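Local structure of endo-1,3-beta-glucanase, family GH16 (Zobellia galactanivorans, 4CRQ) at residues Phe21-Met25 and Tyr37-Ala43; Ser66-Gln72 and Phe197-Met202; Arg85-Pro89 and Ile118-Ile122. The protein probably hydrolyses internal beta-1,3-glucosidic bonds of laminarin; this chain is the family 16 catalytic module of a longer modular enzyme. The protein carries 1 engineered substitution. All blocks are in the same frame, centred on the assembly; numbering follows the deposited sequence.

Contact 1 of 3, residues Phe21-Met25 and Tyr37-Ala43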
loop_
_atom_site.group_PDB
_atom_site.type_symbol
_atom_site.label_atom_id
_atom_site.label_comp_id
_atom_site.label_asym_id
_atom_site.label_seq_id
_atom_site.Cartn_x
_atom_site.Cartn_y
_atom_site.Cartn_z
ATOM N N PHE A 21 -7.043 12.139 -2.363
ATOM C CA PHE A 21 -7.856 11.005 -2.829
ATOM C C PHE A 21 -7.777 10.910 -4.331
ATOM O O PHE A 21 -7.893 11.917 -5.023
ATOM C CB PHE A 21 -9.297 11.184 -2.354
ATOM C CG PHE A 21 -9.401 11.185 -0.861
ATOM C CD1 PHE A 21 -9.210 12.382 -0.135
ATOM C CD2 PHE A 21 -9.662 9.997 -0.159
ATOM C CE1 PHE A 21 -9.282 12.397 1.260
ATOM C CE2 PHE A 21 -9.738 10.013 1.246
ATOM C CZ PHE A 21 -9.546 11.210 1.952
ATOM N N GLU A 22 -7.571 9.697 -4.825
ATOM C CA GLU A 22 -7.557 9.437 -6.272
ATOM C C GLU A 22 -8.932 8.953 -6.700
ATOM O O GLU A 22 -9.683 8.396 -5.889
ATOM C CB GLU A 22 -6.434 8.470 -6.631
ATOM C CG GLU A 22 -5.087 9.160 -6.455
ATOM C CD GLU A 22 -3.927 8.273 -6.768
ATOM O OE1 GLU A 22 -3.667 7.344 -6.003
ATOM O OE2 GLU A 22 -3.268 8.544 -7.801
ATOM N N THR A 23 -9.278 9.173 -7.968
ATOM C CA THR A 23 -10.575 8.761 -8.462
ATOM C C THR A 23 -10.406 8.063 -9.796
ATOM O O THR A 23 -9.379 8.287 -10.489
ATOM C CB THR A 23 -11.549 9.974 -8.634
ATOM O OG1 THR A 23 -11.019 10.835 -9.643
ATOM C CG2 THR A 23 -11.736 10.809 -7.396
ATOM N N GLY A 24 -11.403 7.256 -10.170
ATOM C CA GLY A 24 -11.421 6.601 -11.481
ATOM C C GLY A 24 -10.593 5.352 -11.577
ATOM O O GLY A 24 -10.250 4.678 -10.565
ATOM N N MET A 25 -10.264 5.045 -12.829
ATOM C CA MET A 25 -9.624 3.761 -13.183
ATOM C C MET A 25 -8.172 3.856 -13.670
ATOM O O MET A 25 -7.577 2.839 -14.054
ATOM C CB MET A 25 -10.501 2.962 -14.174
ATOM C CG MET A 25 -11.923 2.717 -13.662
ATOM S SD MET A 25 -12.877 1.679 -14.770
ATOM C CE MET A 25 -12.251 0.040 -14.392
ATOM N N TYR A 37 -13.558 1.464 -9.725
ATOM C CA TYR A 37 -13.485 2.885 -9.968
ATOM C C TYR A 37 -13.314 3.571 -8.579
ATOM O O TYR A 37 -14.213 3.450 -7.738
ATOM C CB TYR A 37 -14.754 3.356 -10.674
ATOM C CG TYR A 37 -14.785 4.803 -11.140
ATOM C CD1 TYR A 37 -14.839 5.898 -10.221
ATOM C CD2 TYR A 37 -14.793 5.101 -12.512
ATOM C CE1 TYR A 37 -14.874 7.230 -10.668
ATOM C CE2 TYR A 37 -14.830 6.431 -12.959
ATOM C CZ TYR A 37 -14.880 7.480 -12.044
ATOM O OH TYR A 37 -14.913 8.761 -12.514
ATOM N N TYR A 38 -12.180 4.247 -8.318
ATOM C CA TYR A 38 -11.992 4.883 -7.019
ATOM C C TYR A 38 -12.827 6.138 -6.886
ATOM O O TYR A 38 -12.969 6.909 -7.829
ATOM C CB TYR A 38 -10.526 5.189 -6.847
ATOM C CG TYR A 38 -9.620 3.973 -6.601
ATOM C CD1 TYR A 38 -9.917 3.049 -5.576
ATOM C CD2 TYR A 38 -8.457 3.766 -7.370
ATOM C CE1 TYR A 38 -9.094 1.957 -5.303
ATOM C CE2 TYR A 38 -7.626 2.675 -7.126
ATOM C CZ TYR A 38 -7.948 1.779 -6.092
ATOM O OH TYR A 38 -7.146 0.704 -5.810
ATOM N N ARG A 39 -13.395 6.319 -5.695
ATOM C CA ARG A 39 -14.181 7.547 -5.340
ATOM C C ARG A 39 -13.861 8.004 -3.942
ATOM O O ARG A 39 -13.466 7.199 -3.077
ATOM C CB ARG A 39 -15.687 7.264 -5.460
ATOM C CG ARG A 39 -16.083 6.667 -6.842
ATOM C CD ARG A 39 -17.585 6.799 -7.080
ATOM N NE ARG A 39 -17.973 8.216 -7.216
ATOM C CZ ARG A 39 -19.139 8.751 -6.805
ATOM N NH1 ARG A 39 -20.070 7.991 -6.204
ATOM N NH2 ARG A 39 -19.390 10.044 -6.996
ATOM N N ARG A 40 -14.050 9.300 -3.707
ATOM C CA ARG A 40 -13.842 9.874 -2.392
ATOM C C ARG A 40 -14.819 9.245 -1.377
ATOM O O ARG A 40 -14.422 8.992 -0.223
ATOM C CB ARG A 40 -14.035 11.402 -2.425
ATOM C CG ARG A 40 -14.045 12.092 -1.065
ATOM C CD ARG A 40 -12.685 11.993 -0.386
ATOM N NE ARG A 40 -12.641 12.605 0.947
ATOM C CZ ARG A 40 -13.030 11.990 2.067
ATOM N NH1 ARG A 40 -13.523 10.733 2.076
ATOM N NH2 ARG A 40 -12.925 12.657 3.213
ATOM N N GLU A 41 -16.061 8.984 -1.815
ATOM C CA GLU A 41 -17.162 8.486 -0.966
ATOM C C GLU A 41 -16.825 7.189 -0.242
ATOM O O GLU A 41 -17.374 6.894 0.836
ATOM C CB GLU A 41 -18.434 8.265 -1.816
ATOM C CG GLU A 41 -19.713 8.047 -1.005
ATOM C CD GLU A 41 -20.969 7.969 -1.860
ATOM O OE1 GLU A 41 -21.087 7.108 -2.735
ATOM O OE2 GLU A 41 -21.872 8.793 -1.642
ATOM N N ASN A 42 -15.919 6.418 -0.839
ATOM C CA ASN A 42 -15.593 5.115 -0.295
ATOM C C ASN A 42 -14.583 5.097 0.848
ATOM O O ASN A 42 -14.226 3.995 1.343
ATOM C CB ASN A 42 -15.087 4.203 -1.405
ATOM C CG ASN A 42 -16.150 3.886 -2.441
ATOM O OD1 ASN A 42 -16.591 4.766 -3.196
ATOM N ND2 ASN A 42 -16.564 2.647 -2.492
ATOM N N ALA A 43 -14.082 6.266 1.246
ATOM C CA ALA A 43 -13.205 6.397 2.420
ATOM C C ALA A 43 -13.936 7.187 3.480
ATOM O O ALA A 43 -14.511 8.239 3.164
ATOM C CB ALA A 43 -11.890 7.068 2.046
#
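Phe21 lies under the side chain of Arg40, and the ring can be followed atom by atom from its root. Phe21 CB is 4.0 Å from Arg40 CD. Phe21 CG comes closer, 3.4 Å from the same Arg40 CD, which sits over the ring centre as a CH-pi donor. Phe21 CD1 and CD2 lie below CD and NE of the arginine. Phe21 CE1 is 3.4 Å from Arg40 NE, while Phe21 CE2 touches the methyl CB of Ala43 at 3.7 Å. Phe21 CZ, at the tip, is 3.6 Å from Arg40 CZ. The guanidinium is stacked flat on the ring, with planes 11° apart, and makes a cation-pi contact. Arg40 folds over Phe21 because its chain bends at chi2 (66°). A weak bond from its NH1 to Ala43 O lies at the guanidinium edge. With an alanine in place of Phe21, the guanidinium would probably lose its stacking face, keep little more than the weak bond to Ala43 O, and leave a gap beside Ala43 CB.

Further along, Gly24 and Tyr38 form a single antiparallel hydrogen-bonded pair. Gly24 N donates to Tyr38 O (2.8 Å), and Tyr38 N donates to Gly24 O (3.0 Å). Gly24 CA also sits over the centre of the Tyr37 ring, with Met25 CG beside Tyr37 CD2. The positive phi of Gly24 (81°) is unfavourable for residues with a side chain. Trp30, from the helix 29-33 that links the segments in the chain, donates NE1 to Gly24 O. The bridge joins the ends of strands 20-22 and 36-38, which pair antiparallel and parallel with strand 62-70, at the side of the GH16 beta-sandwich.

Contact 2 of 3, residues Ser66-Gln72 and Phe197-Met202; sequences SARMKTQ and FILLNM. With ACT (acetate ion), chain F.
Gln72 runs over the Phe197 ring in the same direction as the ring itself, at one end of two antiparallel strands. Gln72 CB sits over the centre of the Phe197 ring, 3.4 Å from its centroid, as a CH-pi contact. The rest of the extended glutamine continues over that face, and its amide is stacked on the ring with planes 15° apart. Lys70 NZ donates to Gln72 OE1 (2.7 Å), which helps fix the rotation of the amide.

Arg68 and Asn201 touch through their CB atoms, on the face they share with Lys70 and Leu199. With CG anti to the backbone N (chi1 174°) and an extended chain, Arg68 runs alongside Leu199, whose CD2 is 3.9 Å from Arg68 NH2. An acetate, probably from the crystallisation liquor, bridges the two basic residues. Arg68 NH2 bonds acetate O (3.0 Å), and Lys70 NZ bonds the other oxygen, OXT. Arg68 NE is taken by Glu22.

Thr71 and Phe197 pass in opposite senses. Thr71 OG1 accepts from Ile198 N in a nearly straight bond (3.0 Å, 172°), and it also bonds Lys75 O. At the far end, Ser66 OG donates to Met202 O (2.6 Å), in the carbonyl plane and on a lone pair. Met69 and Leu200 are a hydrogen-bonded pair, and their side chains take the other face.

Strand 197-202 is flanked by strand 94-102, where Trp99 bonds Asn201 OD1 and touches Arg68 and Leu199. The face of Met69 and Leu200 packs on Leu50 of strand 49-59, and Leu200 also meets Met222 and Val227 of strand 220-231.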
loop_
_atom_site.group_PDB
_atom_site.type_symbol
_atom_site.label_atom_id
_atom_site.label_comp_id
_atom_site.label_asym_id
_atom_site.label_seq_id
_atom_site.Cartn_x
_atom_site.Cartn_y
_atom_site.Cartn_z
ATOM N N SER A 66 -14.156 1.769 -4.814
ATOM C CA SER A 66 -13.339 1.629 -3.614
ATOM C C SER A 66 -12.617 2.967 -3.440
ATOM O O SER A 66 -13.010 3.955 -4.097
ATOM C CB SER A 66 -12.360 0.460 -3.768
ATOM O OG SER A 66 -11.717 0.182 -2.521
ATOM N N ALA A 67 -11.590 3.017 -2.587
ATOM C CA ALA A 67 -10.818 4.237 -2.391
ATOM C C ALA A 67 -9.330 3.984 -2.470
ATOM O O ALA A 67 -8.864 2.888 -2.181
ATOM C CB ALA A 67 -11.153 4.884 -1.055
ATOM N N ARG A 68 -8.610 5.020 -2.887
ATOM C CA ARG A 68 -7.160 5.041 -2.976
ATOM C C ARG A 68 -6.724 6.432 -2.525
ATOM O O ARG A 68 -7.200 7.444 -3.054
ATOM C CB ARG A 68 -6.680 4.731 -4.406
ATOM C CG ARG A 68 -5.167 4.891 -4.608
ATOM C CD ARG A 68 -4.744 4.252 -5.932
ATOM N NE ARG A 68 -3.419 4.703 -6.384
ATOM C CZ ARG A 68 -2.609 4.010 -7.201
ATOM N NH1 ARG A 68 -2.962 2.790 -7.636
ATOM N NH2 ARG A 68 -1.442 4.528 -7.561
ATOM N N MET A 69 -5.819 6.470 -1.545
ATOM C CA MET A 69 -5.366 7.707 -0.918
ATOM C C MET A 69 -3.858 7.772 -0.883
ATOM O O MET A 69 -3.223 6.742 -0.750
ATOM C CB MET A 69 -5.828 7.686 0.534
ATOM C CG MET A 69 -7.305 7.617 0.772
ATOM S SD MET A 69 -7.627 7.037 2.451
ATOM C CE MET A 69 -6.962 8.342 3.516
ATOM N N LYS A 70 -3.274 8.966 -0.983
ATOM C CA LYS A 70 -1.816 9.119 -0.983
ATOM C C LYS A 70 -1.437 10.391 -0.260
ATOM O O LYS A 70 -2.262 11.308 -0.182
ATOM C CB LYS A 70 -1.291 9.094 -2.451
ATOM C CG LYS A 70 -1.829 10.250 -3.293
ATOM C CD LYS A 70 -1.407 10.207 -4.759
ATOM C CE LYS A 70 -2.022 11.372 -5.522
ATOM N NZ LYS A 70 -1.552 11.411 -6.939
ATOM N N THR A 71 -0.199 10.445 0.249
ATOM C CA THR A 71 0.290 11.655 0.902
ATOM C C THR A 71 1.136 12.496 -0.070
ATOM O O THR A 71 1.779 13.463 0.356
ATOM C CB THR A 71 1.109 11.340 2.180
ATOM O OG1 THR A 71 2.322 10.662 1.839
ATOM C CG2 THR A 71 0.307 10.489 3.146
ATOM N N GLN A 72 1.153 12.127 -1.359
ATOM C CA GLN A 72 1.939 12.863 -2.369
ATOM C C GLN A 72 1.737 14.384 -2.315
ATOM O O GLN A 72 0.582 14.840 -2.336
ATOM C CB GLN A 72 1.662 12.307 -3.768
ATOM C CG GLN A 72 2.479 12.964 -4.876
ATOM C CD GLN A 72 2.186 12.342 -6.220
ATOM O OE1 GLN A 72 1.093 11.803 -6.436
ATOM N NE2 GLN A 72 3.155 12.401 -7.134
ATOM N N PHE A 197 6.405 9.016 -0.757
ATOM C CA PHE A 197 5.114 9.311 -0.111
ATOM C C PHE A 197 4.371 7.974 0.139
ATOM O O PHE A 197 4.748 6.927 -0.430
ATOM C CB PHE A 197 4.268 10.316 -0.915
ATOM C CG PHE A 197 3.929 9.873 -2.327
ATOM C CD1 PHE A 197 2.765 9.101 -2.594
ATOM C CD2 PHE A 197 4.759 10.242 -3.419
ATOM C CE1 PHE A 197 2.442 8.709 -3.901
ATOM C CE2 PHE A 197 4.441 9.839 -4.734
ATOM C CZ PHE A 197 3.279 9.074 -4.968
ATOM N N ILE A 198 3.330 7.998 0.972
ATOM C CA ILE A 198 2.585 6.792 1.378
ATOM C C ILE A 198 1.235 6.672 0.641
ATOM O O ILE A 198 0.598 7.728 0.355
ATOM C CB ILE A 198 2.355 6.848 2.905
ATOM C CG1 ILE A 198 3.705 6.765 3.643
ATOM C CG2 ILE A 198 1.438 5.698 3.402
ATOM C CD1 ILE A 198 3.666 7.108 5.137
ATOM N N LEU A 199 0.806 5.428 0.375
ATOM C CA LEU A 199 -0.503 5.142 -0.226
ATOM C C LEU A 199 -1.208 4.042 0.544
ATOM O O LEU A 199 -0.564 3.128 1.101
ATOM C CB LEU A 199 -0.363 4.669 -1.694
ATOM C CG LEU A 199 0.397 5.603 -2.659
ATOM C CD1 LEU A 199 1.855 5.191 -2.785
ATOM C CD2 LEU A 199 -0.231 5.587 -4.044
ATOM N N LEU A 200 -2.541 4.155 0.567
ATOM C CA LEU A 200 -3.440 3.107 1.062
ATOM C C LEU A 200 -4.526 2.921 0.034
ATOM O O LEU A 200 -5.076 3.910 -0.488
ATOM C CB LEU A 200 -4.084 3.534 2.395
ATOM C CG LEU A 200 -3.186 3.484 3.627
ATOM C CD1 LEU A 200 -3.877 4.260 4.733
ATOM C CD2 LEU A 200 -2.867 2.051 4.070
ATOM N N ASN A 201 -4.879 1.668 -0.246
ATOM C CA ASN A 201 -5.999 1.409 -1.176
ATOM C C ASN A 201 -6.545 0.027 -1.015
ATOM O O ASN A 201 -5.909 -0.844 -0.370
ATOM C CB ASN A 201 -5.551 1.569 -2.661
ATOM C CG ASN A 201 -4.607 0.433 -3.111
ATOM O OD1 ASN A 201 -3.436 0.432 -2.735
ATOM N ND2 ASN A 201 -5.113 -0.539 -3.887
ATOM N N MET A 202 -7.719 -0.202 -1.612
ATOM C CA MET A 202 -8.156 -1.585 -1.785
ATOM C C MET A 202 -8.684 -1.736 -3.214
ATOM O O MET A 202 -9.726 -1.147 -3.553
ATOM C CB MET A 202 -9.193 -2.044 -0.755
ATOM C CG MET A 202 -9.499 -3.557 -0.904
ATOM S SD MET A 202 -10.224 -4.268 0.604
ATOM C CE MET A 202 -11.607 -3.167 0.961
HETATM C C ACT F . -0.047 8.157 -8.248
HETATM O O ACT F . -0.980 7.509 -7.729
HETATM O OXT ACT F . -0.080 9.377 -8.571
HETATM C CH3 ACT F . 1.194 7.395 -8.498
#

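Contact 3 of 3, residues Arg85-Pro89 and Ile118-Ile122; sequences RIALP and IMSRI. Engineered in segment 118-122: Ser120 (natural residue Glu).
Ile86 and Met119 meet from backbones that are not paired, with Ile86 CA 9.7 Å from Met119 CA. Leu88 CA is 8.9 Å from Arg121 CA. These are the two layers of the GH16 beta-sandwich, a jelly roll, joined here by side chains. Segment 85-89 leaves its strand after Ala87. Segment 118-122 turns a corner at Ile118, where Ile118 and Met119 form a classic beta bulge opposite Phe98 of strand 94-102. The bulge lies within the ExDxxE signature of GH16. Ser120 is an engineered replacement of the last acidic residue of that signature, a Glu that is probably the catalytic acid/base, as in relatives. The serine points away from segment 85-89 and touches Trp208.

Met119 reaches inward with CG anti to the backbone N (chi1 178°). Its chain then bends at chi2 and chi3. Met119 CE meets Ile86 CD1 tip to tip at 4.1 Å, and it also touches Leu88 CD2. Met119 SD lies 4.0 Å from Leu88 CD1. Leu88 CD1 also rests against Arg121 CD (3.9 Å), the two side chains overlapping head to tail.

The extended Arg121 is buried. Its NE bonds Ala125 O and its NH1 bonds Ser90 OG. A water links it to the other layer: the water accepts from Arg121 NH1 (2.9 Å) and donates to Pro89 O (2.6 Å).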
loop_
_atom_site.group_PDB
_atom_site.type_symbol
_atom_site.label_atom_id
_atom_site.label_comp_id
_atom_site.label_asym_id
_atom_site.label_seq_id
_atom_site.Cartn_x
_atom_site.Cartn_y
_atom_site.Cartn_z
ATOM N N ARG A 85 -1.521 -0.116 11.539
ATOM C CA ARG A 85 -2.247 -1.158 12.284
ATOM C C ARG A 85 -3.531 -1.378 11.473
ATOM O O ARG A 85 -4.378 -0.496 11.399
ATOM C CB ARG A 85 -2.473 -0.720 13.738
ATOM C CG ARG A 85 -3.254 -1.750 14.566
ATOM C CD ARG A 85 -3.171 -1.448 16.061
ATOM N NE ARG A 85 -3.788 -2.552 16.813
ATOM C CZ ARG A 85 -5.084 -2.642 17.098
ATOM N NH1 ARG A 85 -5.936 -1.670 16.729
ATOM N NH2 ARG A 85 -5.546 -3.701 17.775
ATOM N N ILE A 86 -3.658 -2.564 10.852
ATOM C CA ILE A 86 -4.690 -2.834 9.834
ATOM C C ILE A 86 -5.401 -4.166 10.061
ATOM O O ILE A 86 -4.743 -5.169 10.398
ATOM C CB ILE A 86 -4.040 -2.866 8.416
ATOM C CG1 ILE A 86 -3.293 -1.552 8.105
ATOM C CG2 ILE A 86 -5.065 -3.117 7.289
ATOM C CD1 ILE A 86 -2.528 -1.549 6.772
ATOM N N ALA A 87 -6.721 -4.169 9.833
ATOM C CA ALA A 87 -7.568 -5.377 9.857
ATOM C C ALA A 87 -8.137 -5.486 8.442
ATOM O O ALA A 87 -8.626 -4.505 7.889
ATOM C CB ALA A 87 -8.666 -5.278 10.902
ATOM N N LEU A 88 -8.087 -6.673 7.838
ATOM C CA LEU A 88 -8.440 -6.855 6.435
ATOM C C LEU A 88 -9.645 -7.749 6.202
ATOM O O LEU A 88 -9.820 -8.723 6.921
ATOM C CB LEU A 88 -7.235 -7.509 5.716
ATOM C CG LEU A 88 -5.926 -6.696 5.661
ATOM C CD1 LEU A 88 -4.783 -7.529 5.081
ATOM C CD2 LEU A 88 -6.128 -5.382 4.870
ATOM N N PRO A 89 -10.467 -7.423 5.181
ATOM C CA PRO A 89 -11.609 -8.263 4.837
ATOM C C PRO A 89 -11.128 -9.407 3.951
ATOM O O PRO A 89 -10.051 -9.301 3.383
ATOM C CB PRO A 89 -12.495 -7.325 4.038
ATOM C CG PRO A 89 -11.535 -6.372 3.367
ATOM C CD PRO A 89 -10.367 -6.223 4.307
ATOM N N ILE A 118 4.649 -2.280 1.554
ATOM C CA ILE A 118 4.817 -2.661 2.966
ATOM C C ILE A 118 3.943 -3.883 3.264
ATOM O O ILE A 118 4.390 -4.858 3.888
ATOM C CB ILE A 118 4.515 -1.470 3.903
ATOM C CG1 ILE A 118 5.446 -0.311 3.520
ATOM C CG2 ILE A 118 4.654 -1.903 5.367
ATOM C CD1 ILE A 118 5.127 0.961 4.262
ATOM N N MET A 119 2.688 -3.820 2.813
ATOM C CA MET A 119 1.776 -4.939 2.935
ATOM C C MET A 119 0.924 -4.993 1.673
ATOM O O MET A 119 0.408 -3.955 1.248
ATOM C CB MET A 119 0.871 -4.769 4.178
ATOM C CG MET A 119 -0.177 -5.890 4.391
ATOM S SD MET A 119 -1.615 -5.880 3.280
ATOM C CE MET A 119 -2.411 -4.317 3.695
ATOM N N SER A 120 0.792 -6.186 1.077
ATOM C CA SER A 120 -0.279 -6.409 0.087
ATOM C C SER A 120 -0.820 -7.825 0.340
ATOM O O SER A 120 -0.124 -8.695 0.877
ATOM C CB SER A 120 0.174 -6.184 -1.354
ATOM O OG SER A 120 1.173 -7.104 -1.703
ATOM N N ARG A 121 -2.086 -8.033 -0.018
ATOM C CA ARG A 121 -2.716 -9.340 0.122
ATOM C C ARG A 121 -3.693 -9.516 -1.017
ATOM O O ARG A 121 -4.243 -8.530 -1.498
ATOM C CB ARG A 121 -3.451 -9.442 1.475
ATOM C CG ARG A 121 -4.081 -10.815 1.736
ATOM C CD ARG A 121 -5.044 -10.741 2.882
ATOM N NE ARG A 121 -5.641 -12.043 3.167
ATOM C CZ ARG A 121 -6.860 -12.220 3.655
ATOM N NH1 ARG A 121 -7.650 -11.167 3.907
ATOM N NH2 ARG A 121 -7.287 -13.463 3.885
ATOM N N ILE A 122 -3.901 -10.764 -1.438
ATOM C CA ILE A 122 -4.951 -11.039 -2.427
ATOM C C ILE A 122 -5.941 -12.090 -1.942
ATOM O O ILE A 122 -5.568 -13.035 -1.200
ATOM C CB ILE A 122 -4.376 -11.469 -3.818
ATOM C CG1 ILE A 122 -3.438 -12.689 -3.673
ATOM C CG2 ILE A 122 -3.707 -10.275 -4.509
ATOM C CD1 ILE A 122 -3.164 -13.421 -4.970
HETATM O O HOH W 1 -7.686 -8.632 2.439
#

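How the contacts relate
Contact 1 comes first along the chain and closes before contact 2 opens. Both segments of contact 3 fall in the chain between Gln72 and Phe197. The centres of contacts 1 and 2 are about 10 Å apart. Strand 62-70 joins them, pairing with strands 20-22, 36-38 and 196-204. Arg39 N and Ser66 O make a probable hydrogen bond between the two (2.9 Å). Contact 3 lies about 13 Å from contact 2, centre to centre, and touches it where Met202 SD meets Pro89 CG. Contacts 1 and 3 are about 19 Å apart by centres and do not touch. Contacts 1 and 2 extend one run of paired strands, while contact 3 joins the two layers at the strand of the engineered residue.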